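Local coordinates for protein phosphoglycerate kinase (Coxiella burnetii, PDB 4NG4) that catalyses reversible phosphate transfer between ATP and (2R)-3-phosphoglycerate in glycolysis, binding the nucleotide and probably the phosphoglycerate at separate sites, at residues Met28-Leu33 with Ile67-Gly72; Asp32-Met37 with Asp45-Arg50; Phe83-Val88 with Leu119-Arg124; Asp150-Ala155 with Pro176-Glu181. All coordinates share one frame; numbering follows the deposited sequence.

How the contacts relate
All four contacts lie in the N-terminal half of the chain, around the C-terminal ends of a six-stranded parallel sheet. Contact 1 pairs neighbouring strands 26-31 and 64-69; contact 2, about 10 Å away between centres, shares D32 and L33 with it and adds the start of helix 46-60. Contact 3 follows in the chain and brings the next strand, 117-120, against the start of helix 86-94, its centre about 8 Å from that of contact 1. Contact 4 comes last, beyond strand 146-149, its centre about 19 Å from that of contact 3. Together, contacts 1, 2 and 3 carry residues of the predicted substrate site.

Contact 1 of 4, residues Met28-Leu33 with Ile67-Gly72; sequences MIREDL and ILSHLG
The guanidinium of R30 and the imidazole of H70 meet edge to edge, their planes 61° apart. NH1 of R30 donates to ND1 of H70 at 3.3 Å, and each atom lies close to the plane of the other group. The carbonyl carbon of S69 lies over one face of the guanidinium. R30 reaches this place by a bend at chi2 (74°), with its CD beside CB of L68; its NE is bonded to S161. At the neighbouring ring atom, H70 CE1, D32 OD1 comes within 3.3 Å, in an oblique approach. The backbones behind these groups are adjacent parallel strands of the N-domain sheet, in the Rossmann-like arrangement of phosphoglycerate kinases. L68 lies between the two bonds that join them: its N donates to I29 O at 2.7 Å, and its O accepts from E31 N at the same length, almost straight at 178°. Next along the chain, the S69 hydroxyl takes up the connection. S69 OG lies anti to the backbone N and accepts from L33 N at 2.9 Å. D32, L33, H70, L71 and G72 belong to the predicted substrate site. On the side of the sheet facing helix 46-60, L33 CD1 packs on I67 CG2 at 3.8 Å, the two side chains crossing almost at a right angle.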
loop_
_atom_site.group_PDB
_atom_site.type_symbol
_atom_site.label_atom_id
_atom_site.label_comp_id
_atom_site.label_asym_id
_atom_site.label_seq_id
_atom_site.Cartn_x
_atom_site.Cartn_y
_atom_site.Cartn_z
ATOM N N MET A 28 -7.651 -22.571 6.617
ATOM C CA MET A 28 -6.532 -22.221 5.762
ATOM C C MET A 28 -6.411 -20.694 5.725
ATOM O O MET A 28 -7.256 -20.011 5.141
ATOM C CB MET A 28 -6.784 -22.800 4.371
ATOM C CG MET A 28 -5.536 -23.161 3.600
ATOM S SD MET A 28 -5.937 -24.010 2.061
ATOM C CE MET A 28 -4.753 -25.356 2.132
ATOM N N ILE A 29 -5.376 -20.169 6.381
ATOM C CA ILE A 29 -5.148 -18.728 6.470
ATOM C C ILE A 29 -4.021 -18.295 5.532
ATOM O O ILE A 29 -2.872 -18.664 5.735
ATOM C CB ILE A 29 -4.770 -18.310 7.905
ATOM C CG1 ILE A 29 -5.831 -18.773 8.899
ATOM C CG2 ILE A 29 -4.602 -16.800 8.007
ATOM C CD1 ILE A 29 -5.391 -18.601 10.332
ATOM N N ARG A 30 -4.357 -17.496 4.522
ATOM C CA ARG A 30 -3.358 -16.910 3.634
ATOM C C ARG A 30 -2.819 -15.635 4.270
ATOM O O ARG A 30 -3.548 -14.648 4.459
ATOM C CB ARG A 30 -3.960 -16.602 2.262
ATOM C CG ARG A 30 -2.974 -15.968 1.243
ATOM C CD ARG A 30 -1.995 -16.963 0.696
ATOM N NE ARG A 30 -1.290 -16.469 -0.485
ATOM C CZ ARG A 30 -0.219 -15.677 -0.466
ATOM N NH1 ARG A 30 0.295 -15.253 0.678
ATOM N NH2 ARG A 30 0.326 -15.285 -1.609
ATOM N N GLU A 31 -1.529 -15.654 4.572
ATOM C CA GLU A 31 -0.854 -14.521 5.183
ATOM C C GLU A 31 0.302 -14.035 4.289
ATOM O O GLU A 31 0.713 -14.718 3.350
ATOM C CB GLU A 31 -0.322 -14.922 6.554
ATOM C CG GLU A 31 -1.389 -15.397 7.540
ATOM C CD GLU A 31 -2.108 -14.268 8.242
ATOM O OE1 GLU A 31 -1.730 -13.102 8.033
ATOM O OE2 GLU A 31 -3.060 -14.555 9.016
ATOM N N ASP A 32 0.781 -12.826 4.588
ATOM C CA ASP A 32 1.947 -12.219 3.953
ATOM C C ASP A 32 3.071 -12.309 4.978
ATOM O O ASP A 32 3.270 -11.424 5.788
ATOM C CB ASP A 32 1.648 -10.769 3.546
ATOM C CG ASP A 32 2.821 -10.086 2.833
ATOM O OD1 ASP A 32 3.881 -10.710 2.600
ATOM O OD2 ASP A 32 2.692 -8.889 2.490
ATOM N N LEU A 33 3.776 -13.426 4.946
ATOM C CA LEU A 33 4.947 -13.671 5.797
ATOM C C LEU A 33 6.242 -13.534 4.982
ATOM O O LEU A 33 7.263 -14.081 5.364
ATOM C CB LEU A 33 4.847 -15.080 6.401
ATOM C CG LEU A 33 3.460 -15.457 6.949
ATOM C CD1 LEU A 33 3.500 -16.817 7.659
ATOM C CD2 LEU A 33 2.912 -14.373 7.879
ATOM N N ILE A 67 -1.297 -22.511 7.850
ATOM C CA ILE A 67 -0.841 -21.162 7.531
ATOM C C ILE A 67 -0.204 -21.121 6.147
ATOM O O ILE A 67 0.775 -21.809 5.889
ATOM C CB ILE A 67 0.189 -20.645 8.548
ATOM C CG1 ILE A 67 -0.365 -20.728 9.980
ATOM C CG2 ILE A 67 0.577 -19.210 8.199
ATOM C CD1 ILE A 67 0.689 -20.513 11.048
ATOM N N LEU A 68 -0.739 -20.278 5.278
ATOM C CA LEU A 68 -0.333 -20.236 3.876
ATOM C C LEU A 68 0.389 -18.911 3.567
ATOM O O LEU A 68 -0.046 -17.857 4.018
ATOM C CB LEU A 68 -1.578 -20.396 3.009
ATOM C CG LEU A 68 -1.452 -21.186 1.716
ATOM C CD1 LEU A 68 -0.960 -22.635 1.941
ATOM C CD2 LEU A 68 -2.801 -21.148 1.025
ATOM N N SER A 69 1.504 -18.967 2.847
ATOM C CA SER A 69 2.235 -17.743 2.500
ATOM C C SER A 69 3.178 -17.883 1.313
ATOM O O SER A 69 3.530 -18.985 0.896
ATOM C CB SER A 69 3.048 -17.207 3.681
ATOM O OG SER A 69 3.503 -15.892 3.403
ATOM N N HIS A 70 3.567 -16.735 0.767
ATOM C CA HIS A 70 4.544 -16.707 -0.296
ATOM C C HIS A 70 5.877 -16.297 0.315
ATOM O O HIS A 70 5.926 -15.915 1.480
ATOM C CB HIS A 70 4.103 -15.782 -1.440
ATOM C CG HIS A 70 4.048 -14.336 -1.069
ATOM N ND1 HIS A 70 3.030 -13.801 -0.311
ATOM C CD2 HIS A 70 4.885 -13.310 -1.357
ATOM C CE1 HIS A 70 3.239 -12.505 -0.151
ATOM N NE2 HIS A 70 4.363 -12.185 -0.768
ATOM N N LEU A 71 6.956 -16.429 -0.457
ATOM C CA LEU A 71 8.283 -15.955 -0.046
ATOM C C LEU A 71 9.127 -15.773 -1.288
ATOM O O LEU A 71 9.350 -16.716 -2.031
ATOM C CB LEU A 71 8.952 -16.944 0.902
ATOM C CG LEU A 71 10.168 -16.453 1.692
ATOM C CD1 LEU A 71 10.731 -17.584 2.554
ATOM C CD2 LEU A 71 11.241 -15.944 0.782
ATOM N N GLY A 72 9.577 -14.554 -1.523
ATOM C CA GLY A 72 10.356 -14.248 -2.705
ATOM C C GLY A 72 9.668 -14.581 -4.024
ATOM O O GLY A 72 8.434 -14.593 -4.124
#

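Contact 2 of 4, residues Asp32-Met37 with Asp45-Arg50; sequences DLNVPM and DERIVR
R47 and D32 form the ionic part of this contact. NH1 of R47 approaches OD1 of D32 at 3.4 Å, a salt bridge whose hydrogen bond is weak. The oxygen lies at the edge of the guanidinium, near its plane, while the carboxylate itself is turned almost perpendicular, 89° away. The same OD1 accepts a second weak bond from the backbone N of N34, at 3.3 Å, so the acid is linked to its own loop as well as to the helix. Polar packing without a hydrogen bond comes next. The carbonyl O of N34 sits over one face of the guanidinium, 3.2 Å above its plane, and the N34 side chain runs alongside R47 in the same direction. N34 is the centre of an inverse gamma turn; its OD1 is turned to the amide of G72. R47 leaves the first turn of helix 46-60 with CB 3.3 Å from D32 O, and its chain stays extended from CG to NE, which carries the charged end along the loop. The apolar side of the contact is V35 against I48: CG1 of V35 meets CD1 of I48 at 3.9 Å, and I48 continues onto L91 and L92 of helix 86-94. D32, L33, N34 and R47 are all predicted substrate-binding residues. The long, weak bridge and the carbonyl over its face hold R47 loosely beside the loop, consistent with a guanidinium that can also meet an anionic substrate.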
loop_
_atom_site.group_PDB
_atom_site.type_symbol
_atom_site.label_atom_id
_atom_site.label_comp_id
_atom_site.label_asym_id
_atom_site.label_seq_id
_atom_site.Cartn_x
_atom_site.Cartn_y
_atom_site.Cartn_z
ATOM N N ASP A 32 0.781 -12.826 4.588
ATOM C CA ASP A 32 1.947 -12.219 3.953
ATOM C C ASP A 32 3.071 -12.309 4.978
ATOM O O ASP A 32 3.270 -11.424 5.788
ATOM C CB ASP A 32 1.648 -10.769 3.546
ATOM C CG ASP A 32 2.821 -10.086 2.833
ATOM O OD1 ASP A 32 3.881 -10.710 2.600
ATOM O OD2 ASP A 32 2.692 -8.889 2.490
ATOM N N LEU A 33 3.776 -13.426 4.946
ATOM C CA LEU A 33 4.947 -13.671 5.797
ATOM C C LEU A 33 6.242 -13.534 4.982
ATOM O O LEU A 33 7.263 -14.081 5.364
ATOM C CB LEU A 33 4.847 -15.080 6.401
ATOM C CG LEU A 33 3.460 -15.457 6.949
ATOM C CD1 LEU A 33 3.500 -16.817 7.659
ATOM C CD2 LEU A 33 2.912 -14.373 7.879
ATOM N N ASN A 34 6.169 -12.787 3.875
ATOM C CA ASN A 34 7.259 -12.600 2.894
ATOM C C ASN A 34 8.344 -11.678 3.444
ATOM O O ASN A 34 8.476 -10.544 3.021
ATOM C CB ASN A 34 6.668 -12.026 1.579
ATOM C CG ASN A 34 7.691 -11.846 0.484
ATOM O OD1 ASN A 34 8.642 -12.590 0.376
ATOM N ND2 ASN A 34 7.482 -10.851 -0.349
ATOM N N VAL A 35 9.116 -12.190 4.382
ATOM C CA VAL A 35 10.075 -11.386 5.120
ATOM C C VAL A 35 11.400 -11.245 4.371
ATOM O O VAL A 35 11.774 -12.130 3.618
ATOM C CB VAL A 35 10.338 -11.990 6.523
ATOM C CG1 VAL A 35 9.048 -12.022 7.338
ATOM C CG2 VAL A 35 10.932 -13.381 6.399
ATOM N N PRO A 36 12.118 -10.125 4.583
ATOM C CA PRO A 36 13.507 -9.971 4.101
ATOM C C PRO A 36 14.470 -10.997 4.718
ATOM O O PRO A 36 14.243 -11.445 5.841
ATOM C CB PRO A 36 13.888 -8.560 4.562
ATOM C CG PRO A 36 12.607 -7.870 4.822
ATOM C CD PRO A 36 11.634 -8.909 5.258
ATOM N N MET A 37 15.524 -11.371 3.991
ATOM C CA MET A 37 16.487 -12.368 4.475
ATOM C C MET A 37 17.912 -12.110 3.983
ATOM O O MET A 37 18.120 -11.679 2.860
ATOM C CB MET A 37 16.061 -13.782 4.050
ATOM C CG MET A 37 14.749 -14.262 4.679
ATOM S SD MET A 37 14.483 -16.039 4.579
ATOM C CE MET A 37 12.824 -16.176 5.210
ATOM N N ASP A 45 10.935 -8.793 10.776
ATOM C CA ASP A 45 9.861 -9.750 11.055
ATOM C C ASP A 45 8.532 -9.064 11.330
ATOM O O ASP A 45 7.602 -9.682 11.851
ATOM C CB ASP A 45 10.249 -10.610 12.256
ATOM C CG ASP A 45 10.471 -9.791 13.512
ATOM O OD1 ASP A 45 10.265 -8.560 13.470
ATOM O OD2 ASP A 45 10.852 -10.381 14.547
ATOM N N GLU A 46 8.447 -7.786 10.976
ATOM C CA GLU A 46 7.252 -6.998 11.256
ATOM C C GLU A 46 5.988 -7.684 10.716
ATOM O O GLU A 46 4.907 -7.535 11.302
ATOM C CB GLU A 46 7.415 -5.567 10.700
ATOM C CG GLU A 46 6.188 -4.642 10.804
ATOM C CD GLU A 46 5.792 -4.260 12.226
ATOM O OE1 GLU A 46 6.123 -4.996 13.178
ATOM O OE2 GLU A 46 5.117 -3.218 12.385
ATOM N N ARG A 47 6.138 -8.460 9.639
ATOM C CA ARG A 47 5.003 -9.113 8.996
ATOM C C ARG A 47 4.513 -10.283 9.808
ATOM O O ARG A 47 3.311 -10.531 9.881
ATOM C CB ARG A 47 5.357 -9.585 7.593
ATOM C CG ARG A 47 6.128 -8.559 6.815
ATOM C CD ARG A 47 6.083 -8.761 5.318
ATOM N NE ARG A 47 6.952 -7.771 4.674
ATOM C CZ ARG A 47 7.007 -7.530 3.367
ATOM N NH1 ARG A 47 6.246 -8.201 2.518
ATOM N NH2 ARG A 47 7.833 -6.599 2.916
ATOM N N ILE A 48 5.439 -11.013 10.413
ATOM C CA ILE A 48 5.055 -12.101 11.314
ATOM C C ILE A 48 4.338 -11.514 12.530
ATOM O O ILE A 48 3.254 -11.974 12.895
ATOM C CB ILE A 48 6.265 -12.931 11.793
ATOM C CG1 ILE A 48 7.033 -13.523 10.599
ATOM C CG2 ILE A 48 5.807 -14.043 12.730
ATOM C CD1 ILE A 48 8.529 -13.633 10.844
ATOM N N VAL A 49 4.945 -10.488 13.134
ATOM C CA VAL A 49 4.373 -9.809 14.309
ATOM C C VAL A 49 2.950 -9.299 14.009
ATOM O O VAL A 49 2.061 -9.361 14.866
ATOM C CB VAL A 49 5.283 -8.633 14.811
ATOM C CG1 VAL A 49 4.566 -7.791 15.865
ATOM C CG2 VAL A 49 6.603 -9.152 15.372
ATOM N N ARG A 50 2.749 -8.814 12.784
ATOM C CA ARG A 50 1.443 -8.315 12.340
ATOM C C ARG A 50 0.448 -9.475 12.143
ATOM O O ARG A 50 -0.694 -9.403 12.574
ATOM C CB ARG A 50 1.607 -7.512 11.040
ATOM C CG ARG A 50 1.062 -6.071 11.060
ATOM C CD ARG A 50 2.002 -5.076 10.332
ATOM N NE ARG A 50 2.693 -5.697 9.194
ATOM C CZ ARG A 50 3.665 -5.131 8.480
ATOM N NH1 ARG A 50 4.074 -3.888 8.752
ATOM N NH2 ARG A 50 4.226 -5.808 7.476
#

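Contact 3 of 4, residues Phe83-Val88 with Leu119-Arg124; sequences FSLAPV and LCENVR
E121 reaches across to S84 and L85, and its side chain can be followed outward from the backbone. CB leads to CG anti to the backbone N (chi1 -179°), and a bend at chi2 then turns the carboxylate toward the loop ahead of helix 86-94. At the tip, the two oxygens take different partners. OE1 accepts the backbone N of L85 at 2.9 Å on its syn lone pair, in a nearly straight bond of 176°. OE2 accepts the hydroxyl of S84, also on the syn side. The bond to L85 ties the carboxylate to the N-cap position of the helix. This is the C-terminal end of strand 117-120 in the N-domain sheet, where the chain turns off toward R124 of the predicted substrate site. N122 makes an Asx turn there, OD1 accepting from R124 N at 3.1 Å. ND2 of the same amide donates to F83 O at 3.0 Å, in the carbonyl plane and on a lone pair, and also bonds to L71 O. Beside the carboxylate, mostly apolar packing completes the contact. L85 points its side chain at the strand, CB lying 3.8 Å from L119 CD2 and CD1 near C120 O. V88, in the first turn of the helix, sets CG1 against the same L119 CD2 at 3.9 Å.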
loop_
_atom_site.group_PDB
_atom_site.type_symbol
_atom_site.label_atom_id
_atom_site.label_comp_id
_atom_site.label_asym_id
_atom_site.label_seq_id
_atom_site.Cartn_x
_atom_site.Cartn_y
_atom_site.Cartn_z
ATOM N N PHE A 83 14.240 -20.049 -0.802
ATOM C CA PHE A 83 12.872 -19.577 -0.733
ATOM C C PHE A 83 12.012 -20.528 0.102
ATOM O O PHE A 83 10.829 -20.727 -0.169
ATOM C CB PHE A 83 12.300 -19.437 -2.151
ATOM C CG PHE A 83 13.158 -18.602 -3.082
ATOM C CD1 PHE A 83 13.157 -17.210 -2.991
ATOM C CD2 PHE A 83 13.956 -19.204 -4.057
ATOM C CE1 PHE A 83 13.943 -16.438 -3.842
ATOM C CE2 PHE A 83 14.743 -18.424 -4.915
ATOM C CZ PHE A 83 14.734 -17.051 -4.804
ATOM N N SER A 84 12.607 -21.103 1.133
ATOM C CA SER A 84 11.876 -21.962 2.049
ATOM C C SER A 84 11.310 -21.137 3.214
ATOM O O SER A 84 11.995 -20.276 3.756
ATOM C CB SER A 84 12.802 -23.063 2.579
ATOM O OG SER A 84 12.076 -24.058 3.289
ATOM N N LEU A 85 10.070 -21.407 3.612
ATOM C CA LEU A 85 9.496 -20.780 4.798
ATOM C C LEU A 85 10.011 -21.399 6.122
ATOM O O LEU A 85 9.404 -21.222 7.182
ATOM C CB LEU A 85 7.962 -20.859 4.737
ATOM C CG LEU A 85 7.261 -19.864 3.819
ATOM C CD1 LEU A 85 5.767 -20.169 3.697
ATOM C CD2 LEU A 85 7.487 -18.443 4.314
ATOM N N ALA A 86 11.132 -22.113 6.067
ATOM C CA ALA A 86 11.695 -22.778 7.249
ATOM C C ALA A 86 12.018 -21.791 8.375
ATOM O O ALA A 86 11.509 -21.952 9.481
ATOM C CB ALA A 86 12.952 -23.621 6.868
ATOM N N PRO A 87 12.850 -20.757 8.101
ATOM C CA PRO A 87 13.184 -19.772 9.152
ATOM C C PRO A 87 11.951 -19.089 9.758
ATOM O O PRO A 87 11.935 -18.761 10.943
ATOM C CB PRO A 87 14.078 -18.759 8.422
ATOM C CG PRO A 87 14.644 -19.508 7.257
ATOM C CD PRO A 87 13.523 -20.421 6.827
ATOM N N VAL A 88 10.923 -18.898 8.947
ATOM C CA VAL A 88 9.671 -18.376 9.443
ATOM C C VAL A 88 9.073 -19.373 10.422
ATOM O O VAL A 88 8.676 -18.991 11.520
ATOM C CB VAL A 88 8.666 -18.135 8.311
ATOM C CG1 VAL A 88 7.376 -17.510 8.873
ATOM C CG2 VAL A 88 9.293 -17.264 7.232
ATOM N N LEU A 119 2.610 -24.622 9.042
ATOM C CA LEU A 119 2.936 -23.670 7.974
ATOM C C LEU A 119 3.288 -24.436 6.706
ATOM O O LEU A 119 4.299 -25.138 6.657
ATOM C CB LEU A 119 4.104 -22.760 8.389
ATOM C CG LEU A 119 4.626 -21.735 7.372
ATOM C CD1 LEU A 119 3.544 -20.744 6.967
ATOM C CD2 LEU A 119 5.836 -21.024 7.934
ATOM N N CYS A 120 2.434 -24.301 5.694
ATOM C CA CYS A 120 2.674 -24.888 4.385
ATOM C C CYS A 120 3.878 -24.207 3.737
ATOM O O CYS A 120 4.093 -22.987 3.914
ATOM C CB CYS A 120 1.438 -24.722 3.492
ATOM S SG CYS A 120 -0.065 -25.575 4.096
ATOM N N GLU A 121 4.642 -24.990 2.972
ATOM C CA GLU A 121 5.819 -24.477 2.297
ATOM C C GLU A 121 5.410 -23.468 1.204
ATOM O O GLU A 121 4.355 -23.619 0.584
ATOM C CB GLU A 121 6.626 -25.633 1.715
ATOM C CG GLU A 121 7.907 -25.244 0.999
ATOM C CD GLU A 121 8.806 -24.328 1.806
ATOM O OE1 GLU A 121 8.421 -23.157 2.043
ATOM O OE2 GLU A 121 9.920 -24.764 2.173
ATOM N N ASN A 122 6.236 -22.431 1.021
ATOM C CA ASN A 122 6.081 -21.411 -0.033
ATOM C C ASN A 122 5.112 -21.827 -1.160
ATOM O O ASN A 122 5.353 -22.783 -1.892
ATOM C CB ASN A 122 7.472 -21.089 -0.610
ATOM C CG ASN A 122 7.504 -19.819 -1.421
ATOM O OD1 ASN A 122 6.467 -19.241 -1.768
ATOM N ND2 ASN A 122 8.712 -19.376 -1.739
ATOM N N VAL A 123 4.008 -21.104 -1.278
ATOM C CA VAL A 123 2.962 -21.437 -2.243
ATOM C C VAL A 123 3.387 -21.202 -3.666
ATOM O O VAL A 123 2.776 -21.725 -4.584
ATOM C CB VAL A 123 1.729 -20.565 -2.047
ATOM C CG1 VAL A 123 1.041 -20.925 -0.764
ATOM C CG2 VAL A 123 2.111 -19.087 -2.087
ATOM N N ARG A 124 4.402 -20.361 -3.846
ATOM C CA ARG A 124 4.930 -20.037 -5.164
ATOM C C ARG A 124 5.846 -21.111 -5.760
ATOM O O ARG A 124 6.337 -20.947 -6.874
ATOM C CB ARG A 124 5.657 -18.702 -5.100
ATOM C CG ARG A 124 4.724 -17.542 -4.842
ATOM C CD ARG A 124 5.407 -16.217 -5.097
ATOM N NE ARG A 124 4.463 -15.123 -4.966
ATOM C CZ ARG A 124 4.795 -13.839 -4.907
ATOM N NH1 ARG A 124 6.067 -13.446 -4.958
ATOM N NH2 ARG A 124 3.843 -12.938 -4.791
#

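Contact 4 of 4, residues Asp150-Ala155 with Pro176-Glu181; sequences DAFATA and PLLISE
F152 and E181 make the close-packed part of this contact. The CG methylene of E181 lies over one face of the F152 ring, 3.7 Å from the ring centroid and 19° off its normal, a CH-pi contact. The bend of E181 at chi2 (100°) takes its carboxylate past the ring toward Y374 and S376, with which its oxygens are bonded. L178 comes to the edge of the same ring, its CG 4.3 Å from F152 CB. By contrast, the other end of the contact is polar and more open, with P176 and L177 partly exposed. There D150 OD1 accepts the backbone N of L177 at 2.9 Å, on its syn lone pair but bent to 137°. P176 CD merely lies alongside that oxygen. D150 OD2 is bonded to T54 of helix 46-60. The contact joins the loop after strand 146-149 to the first turns of helix 176-190, the helix that runs from the N-domain toward the C-domain in phosphoglycerate kinases. The L177 amide would favour a charged D150, but the closeness of the E31 carboxylate to OD2 suggests that one of the two acids may carry a proton.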
loop_
_atom_site.group_PDB
_atom_site.type_symbol
_atom_site.label_atom_id
_atom_site.label_comp_id
_atom_site.label_asym_id
_atom_site.label_seq_id
_atom_site.Cartn_x
_atom_site.Cartn_y
_atom_site.Cartn_z
ATOM N N ASP A 150 -6.303 -13.304 4.503
ATOM C CA ASP A 150 -5.824 -12.308 5.444
ATOM C C ASP A 150 -4.560 -11.638 4.901
ATOM O O ASP A 150 -3.668 -11.306 5.677
ATOM C CB ASP A 150 -5.538 -13.006 6.774
ATOM C CG ASP A 150 -5.334 -12.045 7.924
ATOM O OD1 ASP A 150 -6.120 -11.072 8.056
ATOM O OD2 ASP A 150 -4.386 -12.280 8.714
ATOM N N ALA A 151 -4.499 -11.424 3.580
ATOM C CA ALA A 151 -3.274 -10.946 2.908
ATOM C C ALA A 151 -3.491 -9.805 1.876
ATOM O O ALA A 151 -3.286 -9.991 0.661
ATOM C CB ALA A 151 -2.575 -12.127 2.248
ATOM N N PHE A 152 -3.874 -8.622 2.367
ATOM C CA PHE A 152 -4.168 -7.477 1.494
ATOM C C PHE A 152 -3.002 -7.095 0.564
ATOM O O PHE A 152 -3.232 -6.678 -0.578
ATOM C CB PHE A 152 -4.596 -6.254 2.319
ATOM C CG PHE A 152 -5.028 -5.068 1.482
ATOM C CD1 PHE A 152 -6.346 -4.945 1.058
ATOM C CD2 PHE A 152 -4.128 -4.083 1.125
ATOM C CE1 PHE A 152 -6.756 -3.863 0.287
ATOM C CE2 PHE A 152 -4.532 -3.001 0.363
ATOM C CZ PHE A 152 -5.849 -2.893 -0.060
ATOM N N ALA A 153 -1.763 -7.218 1.035
ATOM C CA ALA A 153 -0.597 -6.912 0.189
ATOM C C ALA A 153 -0.489 -7.798 -1.060
ATOM O O ALA A 153 0.291 -7.500 -1.965
ATOM C CB ALA A 153 0.683 -7.009 0.994
ATOM N N THR A 154 -1.269 -8.876 -1.100
ATOM C CA THR A 154 -1.289 -9.816 -2.220
ATOM C C THR A 154 -2.609 -9.780 -3.020
ATOM O O THR A 154 -2.667 -10.318 -4.135
ATOM C CB THR A 154 -1.033 -11.265 -1.699
ATOM O OG1 THR A 154 -2.149 -11.728 -0.926
ATOM C CG2 THR A 154 0.200 -11.306 -0.814
ATOM N N ALA A 155 -3.644 -9.143 -2.459
ATOM C CA ALA A 155 -5.009 -9.185 -3.005
ATOM C C ALA A 155 -5.203 -8.593 -4.397
ATOM O O ALA A 155 -6.253 -8.840 -5.026
ATOM C CB ALA A 155 -5.972 -8.493 -2.053
ATOM N N PRO A 176 -8.831 -10.533 10.028
ATOM C CA PRO A 176 -8.841 -9.195 10.643
ATOM C C PRO A 176 -7.822 -8.172 10.089
ATOM O O PRO A 176 -8.075 -6.973 10.146
ATOM C CB PRO A 176 -8.582 -9.481 12.128
ATOM C CG PRO A 176 -7.926 -10.784 12.160
ATOM C CD PRO A 176 -8.454 -11.570 11.000
ATOM N N LEU A 177 -6.691 -8.616 9.549
ATOM C CA LEU A 177 -5.727 -7.665 8.979
ATOM C C LEU A 177 -6.274 -7.018 7.712
ATOM O O LEU A 177 -6.271 -5.801 7.588
ATOM C CB LEU A 177 -4.373 -8.324 8.710
ATOM C CG LEU A 177 -3.408 -8.271 9.889
ATOM C CD1 LEU A 177 -4.017 -8.924 11.128
ATOM C CD2 LEU A 177 -2.100 -8.937 9.508
ATOM N N LEU A 178 -6.765 -7.844 6.792
ATOM C CA LEU A 178 -7.402 -7.365 5.572
ATOM C C LEU A 178 -8.586 -6.505 5.984
ATOM O O LEU A 178 -8.901 -5.522 5.304
ATOM C CB LEU A 178 -7.812 -8.552 4.682
ATOM C CG LEU A 178 -8.286 -8.297 3.251
ATOM C CD1 LEU A 178 -8.028 -9.518 2.411
ATOM C CD2 LEU A 178 -9.775 -7.915 3.206
ATOM N N ILE A 179 -9.174 -6.841 7.144
ATOM C CA ILE A 179 -10.245 -6.035 7.727
ATOM C C ILE A 179 -9.753 -4.660 8.186
ATOM O O ILE A 179 -10.375 -3.652 7.868
ATOM C CB ILE A 179 -10.959 -6.735 8.901
ATOM C CG1 ILE A 179 -11.792 -7.915 8.399
ATOM C CG2 ILE A 179 -11.870 -5.764 9.623
ATOM C CD1 ILE A 179 -12.315 -8.811 9.507
ATOM N N SER A 180 -8.655 -4.607 8.934
ATOM C CA SER A 180 -8.130 -3.321 9.380
ATOM C C SER A 180 -7.814 -2.453 8.177
ATOM O O SER A 180 -8.270 -1.308 8.091
ATOM C CB SER A 180 -6.877 -3.493 10.241
ATOM O OG SER A 180 -7.123 -4.396 11.307
ATOM N N GLU A 181 -7.050 -3.018 7.243
ATOM C CA GLU A 181 -6.640 -2.293 6.047
ATOM C C GLU A 181 -7.848 -1.814 5.241
ATOM O O GLU A 181 -7.881 -0.668 4.815
ATOM C CB GLU A 181 -5.716 -3.143 5.175
ATOM C CG GLU A 181 -5.062 -2.354 4.025
ATOM C CD GLU A 181 -3.625 -1.912 4.292
ATOM O OE1 GLU A 181 -3.042 -2.256 5.339
ATOM O OE2 GLU A 181 -3.070 -1.227 3.424
#